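Local structure of diguanylate cyclase/phosphodiesterase (Caldicellulosiruptor saccharolyticus, 3MTK) at residues 15-21 with 79-83; 38-44 with 86-92; 127-131 with 160-164. The protein probably acts in cyclic di-GMP turnover, with phosphodiesterase activity assigned to the longer protein of which this chain supplies the GGDEF domain. One frame throughout, in Å; residues are numbered along the deposited sequence.

From the N terminus, segment 15-21 leads into helix 18-30, and the chain then enters the sheet as strand 37-44. Two helices, 47-54 and 56-74, follow before strand 79-84 returns to residues 15-21 and closes interaction 1. The chain next turns directly into strand 87-93, which pairs with strand 37-44 in interaction 2. The two contacts therefore cross along the sequence. They also touch in space, because K79 and F81 share backbone bonds with I91 and A89. Interaction 3 follows in series, joining strands 123-129 and 159-163 on the other side of strand 37-44, where L39 meets A128. Together they span five neighbouring strands of one sheet.

Interaction 1: 15-21 with 79-83; sequences LPNKNSL and KAFKI
P16 and L21 meet the F81 ring in different ways. The methyl L21 CD1 stands over one ring face in a CH-pi contact, 4.1 Å from the centroid of F81, with the leucine crossing the ring at about a right angle. P16 brings its own ring up obliquely, its CG 3.2 Å from F81 CD2. Proline suits this place because its compact apolar ring fits against the phenylalanine. It does not prevent a backbone bond here: K82 N donates to P16 O over 2.9 Å, with an N-H...O angle of 156°. Residues 15-18 end the family's DxLTGLPNR motif, with K18 in the place of the arginine. N17 is the N-cap of helix 18-30, whose first turn is marked by the bond from L21 N to N17 O. That turn sets L21 facing the strand. With its CG anti to the backbone N (chi1 169°), L21 also extends its other methyl, CD2, to 3.9 Å from I83 CG2. The same branch of I83 presses tightly on the start of the helix, CG2 lying 3.5 Å from K18 CA. K18 crosses I83 at about a right angle: bent at chi3 (-75°), its aliphatic chain curls back until CE is 3.9 Å from I83 CB.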
loop_
_atom_site.group_PDB
_atom_site.type_symbol
_atom_site.label_atom_id
_atom_site.label_comp_id
_atom_site.label_asym_id
_atom_site.label_seq_id
_atom_site.Cartn_x
_atom_site.Cartn_y
_atom_site.Cartn_z
ATOM N N LEU A 15 -3.574 1.042 11.357
ATOM C CA LEU A 15 -4.275 0.667 10.141
ATOM C C LEU A 15 -4.682 -0.793 10.240
ATOM O O LEU A 15 -4.077 -1.568 10.983
ATOM C CB LEU A 15 -3.367 0.849 8.917
ATOM C CG LEU A 15 -3.541 2.117 8.079
ATOM C CD1 LEU A 15 -3.891 3.286 8.980
ATOM C CD2 LEU A 15 -2.265 2.389 7.306
ATOM N N PRO A 16 -5.737 -1.183 9.514
ATOM C CA PRO A 16 -6.145 -2.586 9.572
ATOM C C PRO A 16 -5.022 -3.403 8.916
ATOM O O PRO A 16 -4.347 -2.910 8.006
ATOM C CB PRO A 16 -7.463 -2.602 8.790
ATOM C CG PRO A 16 -7.404 -1.368 7.924
ATOM C CD PRO A 16 -6.717 -0.356 8.788
ATOM N N ASN A 17 -4.811 -4.636 9.371
ATOM C CA ASN A 17 -3.727 -5.462 8.833
ATOM C C ASN A 17 -4.114 -6.351 7.656
ATOM O O ASN A 17 -5.116 -6.105 6.985
ATOM C CB ASN A 17 -3.114 -6.308 9.948
ATOM C CG ASN A 17 -4.094 -7.300 10.535
ATOM O OD1 ASN A 17 -3.805 -7.958 11.534
ATOM N ND2 ASN A 17 -5.255 -7.417 9.920
ATOM N N LYS A 18 -3.317 -7.385 7.402
ATOM C CA LYS A 18 -3.597 -8.264 6.275
ATOM C C LYS A 18 -4.844 -9.140 6.459
ATOM O O LYS A 18 -5.489 -9.517 5.482
ATOM C CB LYS A 18 -2.378 -9.130 5.955
ATOM C CG LYS A 18 -2.557 -9.941 4.689
ATOM C CD LYS A 18 -1.373 -10.844 4.390
ATOM C CE LYS A 18 -0.174 -10.067 3.866
ATOM N NZ LYS A 18 0.840 -10.972 3.220
ATOM N N ASN A 19 -5.194 -9.462 7.697
ATOM C CA ASN A 19 -6.392 -10.266 7.938
ATOM C C ASN A 19 -7.630 -9.446 7.555
ATOM O O ASN A 19 -8.555 -9.946 6.901
ATOM C CB ASN A 19 -6.488 -10.680 9.408
ATOM C CG ASN A 19 -5.444 -11.705 9.790
ATOM O OD1 ASN A 19 -5.123 -12.594 9.005
ATOM N ND2 ASN A 19 -4.918 -11.598 11.007
ATOM N N SER A 20 -7.634 -8.183 7.971
ATOM C CA SER A 20 -8.727 -7.282 7.666
ATOM C C SER A 20 -8.799 -7.079 6.163
ATOM O O SER A 20 -9.887 -6.983 5.601
ATOM C CB SER A 20 -8.520 -5.950 8.376
ATOM O OG SER A 20 -8.368 -6.161 9.772
ATOM N N LEU A 21 -7.641 -7.023 5.509
ATOM C CA LEU A 21 -7.606 -6.859 4.059
ATOM C C LEU A 21 -8.320 -8.038 3.413
ATOM O O LEU A 21 -9.067 -7.873 2.447
ATOM C CB LEU A 21 -6.161 -6.818 3.535
ATOM C CG LEU A 21 -6.004 -6.920 2.009
ATOM C CD1 LEU A 21 -6.755 -5.773 1.352
ATOM C CD2 LEU A 21 -4.536 -6.878 1.610
ATOM N N LYS A 79 -10.016 2.198 1.321
ATOM C CA LYS A 79 -9.411 1.607 2.509
ATOM C C LYS A 79 -7.903 1.470 2.392
ATOM O O LYS A 79 -7.370 1.190 1.314
ATOM C CB LYS A 79 -10.021 0.227 2.770
ATOM C CG LYS A 79 -11.483 0.254 3.168
ATOM C CD LYS A 79 -11.668 0.913 4.529
ATOM C CE LYS A 79 -10.966 0.123 5.635
ATOM N NZ LYS A 79 -11.322 0.594 7.012
ATOM N N ALA A 80 -7.222 1.664 3.517
ATOM C CA ALA A 80 -5.772 1.564 3.574
ATOM C C ALA A 80 -5.400 0.551 4.651
ATOM O O ALA A 80 -5.973 0.565 5.740
ATOM C CB ALA A 80 -5.173 2.923 3.896
ATOM N N PHE A 81 -4.442 -0.326 4.347
ATOM C CA PHE A 81 -4.011 -1.350 5.297
ATOM C C PHE A 81 -2.502 -1.462 5.420
ATOM O O PHE A 81 -1.761 -1.092 4.502
ATOM C CB PHE A 81 -4.545 -2.722 4.875
ATOM C CG PHE A 81 -5.967 -2.703 4.408
ATOM C CD1 PHE A 81 -6.292 -2.251 3.131
ATOM C CD2 PHE A 81 -6.992 -3.116 5.249
ATOM C CE1 PHE A 81 -7.615 -2.210 2.701
ATOM C CE2 PHE A 81 -8.324 -3.077 4.829
ATOM C CZ PHE A 81 -8.635 -2.624 3.553
ATOM N N LYS A 82 -2.050 -1.980 6.558
ATOM C CA LYS A 82 -0.627 -2.207 6.783
ATOM C C LYS A 82 -0.503 -3.722 6.829
ATOM O O LYS A 82 -0.900 -4.350 7.809
ATOM C CB LYS A 82 -0.166 -1.607 8.109
ATOM C CG LYS A 82 1.317 -1.845 8.398
ATOM C CD LYS A 82 2.219 -1.023 7.473
ATOM C CE LYS A 82 3.698 -1.388 7.623
ATOM N NZ LYS A 82 4.200 -1.390 9.031
ATOM N N ILE A 83 0.050 -4.309 5.771
ATOM C CA ILE A 83 0.158 -5.756 5.686
ATOM C C ILE A 83 1.546 -6.361 5.827
ATOM O O ILE A 83 1.697 -7.577 5.855
ATOM C CB ILE A 83 -0.450 -6.244 4.363
ATOM C CG1 ILE A 83 0.274 -5.588 3.186
ATOM C CG2 ILE A 83 -1.934 -5.889 4.317
ATOM C CD1 ILE A 83 -0.281 -5.994 1.844
#

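Interaction 2: 38-44 with 86-92; sequences YLIFLEV and DRFAIIC
The antiparallel ladder between strands 37-44 and 87-93, running from the Y38-C92 pair to E43-R87, lies in the middle of the domain. I40 and L42 exchange paired backbone bonds with I90 and F88, and a bond from V44 N to D86 O extends the ladder by one step. On one face, apolar branches interlock beneath helix 97-108: I40 CD1 reaches C92 SG at 3.6 Å, and L42 CD1 meets I90 CG1 at 3.9 Å. V44 CG2 approaches the F88 ring at its edge. On the other face, L39 CD1 touches I91 CD1 at 3.5 Å, and the F41 ring brings CE1 to 3.8 Å from the small A89 CB. R87 lays its CD over one face of the F41 ring, 4.2 Å above the plane and displaced toward the rim. Its chain, bent at chi3 (-56°), turns NH2 to E43 OE1, 3.4 Å away, in a salt bridge whose hydrogen bond is weak. NH1 pairs with D145, and E43 OE2 with K152, both on helix 137-154. E43 and D86 lie side by side, OE2 to OD2 3.8 Å. One water donates to D86 OD2 and also to V44 O. D86, R87 and F88 hold the last three places of the GGDEF signature, here GFDRF, at the turn and second-strand start of beta-hairpin 79-93, the characteristic element of the GGDEF domain, with strand 37-44 alongside.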
loop_
_atom_site.group_PDB
_atom_site.type_symbol
_atom_site.label_atom_id
_atom_site.label_comp_id
_atom_site.label_asym_id
_atom_site.label_seq_id
_atom_site.Cartn_x
_atom_site.Cartn_y
_atom_site.Cartn_z
ATOM N N TYR A 38 -9.680 -1.314 -7.517
ATOM C CA TYR A 38 -8.380 -1.960 -7.555
ATOM C C TYR A 38 -7.726 -2.231 -6.211
ATOM O O TYR A 38 -7.957 -1.526 -5.230
ATOM C CB TYR A 38 -7.400 -1.127 -8.390
ATOM C CG TYR A 38 -7.819 -0.886 -9.819
ATOM C CD1 TYR A 38 -8.846 0.007 -10.127
ATOM C CD2 TYR A 38 -7.189 -1.555 -10.867
ATOM C CE1 TYR A 38 -9.236 0.224 -11.445
ATOM C CE2 TYR A 38 -7.572 -1.343 -12.188
ATOM C CZ TYR A 38 -8.595 -0.454 -12.467
ATOM O OH TYR A 38 -8.971 -0.243 -13.771
ATOM N N LEU A 39 -6.905 -3.273 -6.186
ATOM C CA LEU A 39 -6.132 -3.619 -5.005
ATOM C C LEU A 39 -4.759 -3.061 -5.364
ATOM O O LEU A 39 -4.271 -3.288 -6.476
ATOM C CB LEU A 39 -6.031 -5.133 -4.828
ATOM C CG LEU A 39 -5.162 -5.569 -3.641
ATOM C CD1 LEU A 39 -5.734 -5.012 -2.353
ATOM C CD2 LEU A 39 -5.088 -7.080 -3.580
ATOM N N ILE A 40 -4.150 -2.322 -4.446
ATOM C CA ILE A 40 -2.839 -1.738 -4.690
ATOM C C ILE A 40 -1.882 -2.066 -3.557
ATOM O O ILE A 40 -2.232 -1.955 -2.374
ATOM C CB ILE A 40 -2.928 -0.200 -4.828
ATOM C CG1 ILE A 40 -3.904 0.158 -5.944
ATOM C CG2 ILE A 40 -1.564 0.379 -5.170
ATOM C CD1 ILE A 40 -4.357 1.590 -5.898
ATOM N N PHE A 41 -0.677 -2.474 -3.938
ATOM C CA PHE A 41 0.379 -2.821 -2.998
ATOM C C PHE A 41 1.498 -1.779 -3.081
ATOM O O PHE A 41 2.078 -1.562 -4.147
ATOM C CB PHE A 41 0.943 -4.210 -3.340
ATOM C CG PHE A 41 0.247 -5.357 -2.647
ATOM C CD1 PHE A 41 -0.919 -5.159 -1.915
ATOM C CD2 PHE A 41 0.759 -6.646 -2.742
ATOM C CE1 PHE A 41 -1.573 -6.232 -1.288
ATOM C CE2 PHE A 41 0.115 -7.733 -2.117
ATOM C CZ PHE A 41 -1.057 -7.522 -1.388
ATOM N N LEU A 42 1.787 -1.113 -1.969
ATOM C CA LEU A 42 2.862 -0.127 -1.960
ATOM C C LEU A 42 3.977 -0.621 -1.056
ATOM O O LEU A 42 3.745 -0.991 0.106
ATOM C CB LEU A 42 2.407 1.238 -1.431
ATOM C CG LEU A 42 1.393 2.117 -2.143
ATOM C CD1 LEU A 42 -0.037 1.644 -1.829
ATOM C CD2 LEU A 42 1.575 3.538 -1.647
ATOM N N GLU A 43 5.193 -0.606 -1.576
ATOM C CA GLU A 43 6.328 -1.048 -0.785
ATOM C C GLU A 43 7.293 0.108 -0.523
ATOM O O GLU A 43 7.681 0.834 -1.438
ATOM C CB GLU A 43 7.057 -2.189 -1.500
ATOM C CG GLU A 43 8.213 -2.764 -0.690
ATOM C CD GLU A 43 8.860 -3.966 -1.346
ATOM O OE1 GLU A 43 8.157 -4.694 -2.073
ATOM O OE2 GLU A 43 10.066 -4.192 -1.121
ATOM N N VAL A 44 7.669 0.283 0.736
ATOM C CA VAL A 44 8.617 1.333 1.110
ATOM C C VAL A 44 10.000 0.743 0.865
ATOM O O VAL A 44 10.381 -0.242 1.500
ATOM C CB VAL A 44 8.485 1.702 2.595
ATOM C CG1 VAL A 44 9.293 2.938 2.882
ATOM C CG2 VAL A 44 7.023 1.925 2.951
ATOM N N ASP A 86 7.205 -3.347 5.693
ATOM C CA ASP A 86 7.448 -2.253 4.752
ATOM C C ASP A 86 6.420 -2.169 3.631
ATOM O O ASP A 86 6.698 -1.587 2.582
ATOM C CB ASP A 86 8.825 -2.427 4.119
ATOM C CG ASP A 86 8.920 -3.682 3.279
ATOM O OD1 ASP A 86 7.923 -4.435 3.240
ATOM O OD2 ASP A 86 9.983 -3.923 2.653
ATOM N N ARG A 87 5.233 -2.723 3.843
ATOM C CA ARG A 87 4.254 -2.724 2.775
ATOM C C ARG A 87 2.847 -2.353 3.173
ATOM O O ARG A 87 2.351 -2.793 4.203
ATOM C CB ARG A 87 4.252 -4.101 2.105
ATOM C CG ARG A 87 3.104 -4.337 1.146
ATOM C CD ARG A 87 3.185 -5.733 0.564
ATOM N NE ARG A 87 4.473 -5.989 -0.086
ATOM C CZ ARG A 87 4.719 -7.049 -0.849
ATOM N NH1 ARG A 87 3.768 -7.950 -1.054
ATOM N NH2 ARG A 87 5.909 -7.208 -1.418
ATOM N N PHE A 88 2.205 -1.544 2.331
ATOM C CA PHE A 88 0.835 -1.097 2.570
ATOM C C PHE A 88 -0.049 -1.588 1.436
ATOM O O PHE A 88 0.448 -1.930 0.358
ATOM C CB PHE A 88 0.756 0.432 2.616
ATOM C CG PHE A 88 1.431 1.051 3.805
ATOM C CD1 PHE A 88 0.710 1.346 4.955
ATOM C CD2 PHE A 88 2.782 1.400 3.755
ATOM C CE1 PHE A 88 1.318 1.990 6.049
ATOM C CE2 PHE A 88 3.394 2.039 4.833
ATOM C CZ PHE A 88 2.651 2.335 5.987
ATOM N N ALA A 89 -1.358 -1.609 1.688
ATOM C CA ALA A 89 -2.348 -2.038 0.695
ATOM C C ALA A 89 -3.531 -1.073 0.646
ATOM O O ALA A 89 -3.931 -0.507 1.663
ATOM C CB ALA A 89 -2.846 -3.443 1.021
ATOM N N ILE A 90 -4.089 -0.884 -0.540
ATOM C CA ILE A 90 -5.236 -0.006 -0.690
ATOM C C ILE A 90 -6.320 -0.667 -1.527
ATOM O O ILE A 90 -6.033 -1.396 -2.479
ATOM C CB ILE A 90 -4.876 1.315 -1.408
ATOM C CG1 ILE A 90 -3.721 2.027 -0.699
ATOM C CG2 ILE A 90 -6.113 2.214 -1.460
ATOM C CD1 ILE A 90 -4.068 2.565 0.667
ATOM N N ILE A 91 -7.568 -0.427 -1.147
ATOM C CA ILE A 91 -8.707 -0.921 -1.901
ATOM C C ILE A 91 -9.270 0.384 -2.418
ATOM O O ILE A 91 -9.586 1.267 -1.621
ATOM C CB ILE A 91 -9.795 -1.541 -1.022
ATOM C CG1 ILE A 91 -9.235 -2.706 -0.201
ATOM C CG2 ILE A 91 -10.952 -1.982 -1.901
ATOM C CD1 ILE A 91 -8.768 -3.865 -1.013
ATOM N N CYS A 92 -9.389 0.535 -3.729
ATOM C CA CYS A 92 -9.931 1.780 -4.250
ATOM C C CYS A 92 -10.715 1.625 -5.538
ATOM O O CYS A 92 -10.363 0.833 -6.411
ATOM C CB CYS A 92 -8.812 2.792 -4.486
ATOM S SG CYS A 92 -7.850 2.445 -5.956
HETATM O O HOH W 1 11.808 -2.073 2.323
#

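Interaction 3: 127-131 with 160-164; sequences AAQIE and VIFKP
This is a parallel strand pairing near one margin of the sheet, where strand 159-163 lies between strand 123-129 and the short outermost strand 167-168; A127 and A128 run beside I161 and F162. Three backbone bonds join the strands. A127 uses both its polar backbone atoms: its N donates to V160 O, and its O accepts from F162 N at 2.8 Å. Further on, Q129 N donates to F162 O over 3.2 Å in a nearly straight bond (N-H...O 170°). The next donor along the same edge would be P164, which as a proline has no N-H to give; it packs instead, with CD 4.0 Å from Q129 CB. Helix 137-154 connects the two strands, making a beta-alpha-beta crossover of the GGDEF fold. The helix covers the A128 and F162 face, with C144 on the alanine and R143 and L146 on the F162 side chain, whose end leads away from segment 127-131. On the other face the methyl A127 CB meets I161 CG1 at 4.0 Å. A small residue suits this position between I40 and I161, with I97 and I101 of helix 97-108 packed over it. Q129 and K163 each have an aliphatic stem that packs and a polar end that finds partners at this partly exposed place. Bent at chi2 (96°), the glutamine brings OE1 to 3.8 Å from K163 CE. Q129 NE2 bonds D36 OD1, Q129 OE1 probably bonds Y38 OH, and K163 NZ makes a weak bond to that same hydroxyl.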
loop_
_atom_site.group_PDB
_atom_site.type_symbol
_atom_site.label_atom_id
_atom_site.label_comp_id
_atom_site.label_asym_id
_atom_site.label_seq_id
_atom_site.Cartn_x
_atom_site.Cartn_y
_atom_site.Cartn_z
ATOM N N ALA A 127 -0.405 -3.050 -8.612
ATOM C CA ALA A 127 -1.862 -2.947 -8.513
ATOM C C ALA A 127 -2.588 -4.000 -9.345
ATOM O O ALA A 127 -2.048 -4.515 -10.325
ATOM C CB ALA A 127 -2.308 -1.548 -8.931
ATOM N N ALA A 128 -3.818 -4.319 -8.955
ATOM C CA ALA A 128 -4.588 -5.318 -9.688
ATOM C C ALA A 128 -6.102 -5.075 -9.663
ATOM O O ALA A 128 -6.684 -4.781 -8.617
ATOM C CB ALA A 128 -4.271 -6.702 -9.148
ATOM N N GLN A 129 -6.721 -5.194 -10.834
ATOM C CA GLN A 129 -8.162 -5.024 -11.000
ATOM C C GLN A 129 -8.889 -6.073 -10.162
ATOM O O GLN A 129 -8.749 -7.273 -10.415
ATOM C CB GLN A 129 -8.529 -5.226 -12.471
ATOM C CG GLN A 129 -9.998 -5.009 -12.822
ATOM C CD GLN A 129 -10.262 -3.612 -13.337
ATOM O OE1 GLN A 129 -9.593 -3.143 -14.262
ATOM N NE2 GLN A 129 -11.241 -2.937 -12.746
ATOM N N ILE A 130 -9.650 -5.635 -9.162
ATOM C CA ILE A 130 -10.398 -6.568 -8.326
ATOM C C ILE A 130 -11.462 -7.263 -9.172
ATOM O O ILE A 130 -12.219 -6.613 -9.895
ATOM C CB ILE A 130 -11.119 -5.857 -7.165
ATOM C CG1 ILE A 130 -10.112 -5.448 -6.089
ATOM C CG2 ILE A 130 -12.201 -6.771 -6.594
ATOM C CD1 ILE A 130 -10.746 -4.808 -4.870
ATOM N N GLU A 131 -11.525 -8.586 -9.069
ATOM C CA GLU A 131 -12.497 -9.357 -9.834
ATOM C C GLU A 131 -12.366 -10.845 -9.519
ATOM O O GLU A 131 -11.303 -11.308 -9.102
ATOM C CB GLU A 131 -12.275 -9.118 -11.329
ATOM C CG GLU A 131 -13.410 -9.573 -12.221
ATOM C CD GLU A 131 -13.109 -9.326 -13.686
ATOM O OE1 GLU A 131 -14.018 -9.513 -14.527
ATOM O OE2 GLU A 131 -11.955 -8.946 -13.992
ATOM N N VAL A 160 3.235 -1.053 -11.557
ATOM C CA VAL A 160 2.660 -1.947 -12.557
ATOM C C VAL A 160 1.219 -2.322 -12.182
ATOM O O VAL A 160 0.930 -2.645 -11.025
ATOM C CB VAL A 160 3.492 -3.251 -12.694
ATOM C CG1 VAL A 160 2.872 -4.148 -13.754
ATOM C CG2 VAL A 160 4.934 -2.921 -13.060
ATOM N N ILE A 161 0.323 -2.287 -13.168
ATOM C CA ILE A 161 -1.086 -2.619 -12.943
ATOM C C ILE A 161 -1.505 -3.822 -13.773
ATOM O O ILE A 161 -1.416 -3.783 -14.996
ATOM C CB ILE A 161 -2.000 -1.443 -13.316
ATOM C CG1 ILE A 161 -1.552 -0.178 -12.575
ATOM C CG2 ILE A 161 -3.446 -1.775 -12.957
ATOM C CD1 ILE A 161 -2.342 1.055 -12.946
ATOM N N PHE A 162 -1.960 -4.885 -13.111
ATOM C CA PHE A 162 -2.396 -6.097 -13.808
ATOM C C PHE A 162 -3.904 -6.149 -14.074
ATOM O O PHE A 162 -4.718 -5.991 -13.163
ATOM C CB PHE A 162 -1.994 -7.352 -13.026
ATOM C CG PHE A 162 -0.545 -7.741 -13.177
ATOM C CD1 PHE A 162 0.206 -7.305 -14.268
ATOM C CD2 PHE A 162 0.060 -8.586 -12.244
ATOM C CE1 PHE A 162 1.535 -7.708 -14.427
ATOM C CE2 PHE A 162 1.395 -8.999 -12.396
ATOM C CZ PHE A 162 2.129 -8.555 -13.489
ATOM N N LYS A 163 -4.261 -6.377 -15.334
ATOM C CA LYS A 163 -5.658 -6.468 -15.754
ATOM C C LYS A 163 -5.906 -7.821 -16.415
ATOM O O LYS A 163 -5.030 -8.353 -17.092
ATOM C CB LYS A 163 -5.986 -5.354 -16.749
ATOM C CG LYS A 163 -6.190 -3.991 -16.115
ATOM C CD LYS A 163 -6.391 -2.911 -17.164
ATOM C CE LYS A 163 -6.942 -1.640 -16.538
ATOM N NZ LYS A 163 -6.130 -1.202 -15.373
ATOM N N PRO A 164 -7.106 -8.396 -16.225
ATOM C CA PRO A 164 -7.454 -9.695 -16.811
ATOM C C PRO A 164 -7.234 -9.772 -18.322
ATOM O O PRO A 164 -7.216 -8.753 -19.011
ATOM C CB PRO A 164 -8.919 -9.854 -16.427
ATOM C CG PRO A 164 -8.962 -9.203 -15.082
ATOM C CD PRO A 164 -8.183 -7.931 -15.332
#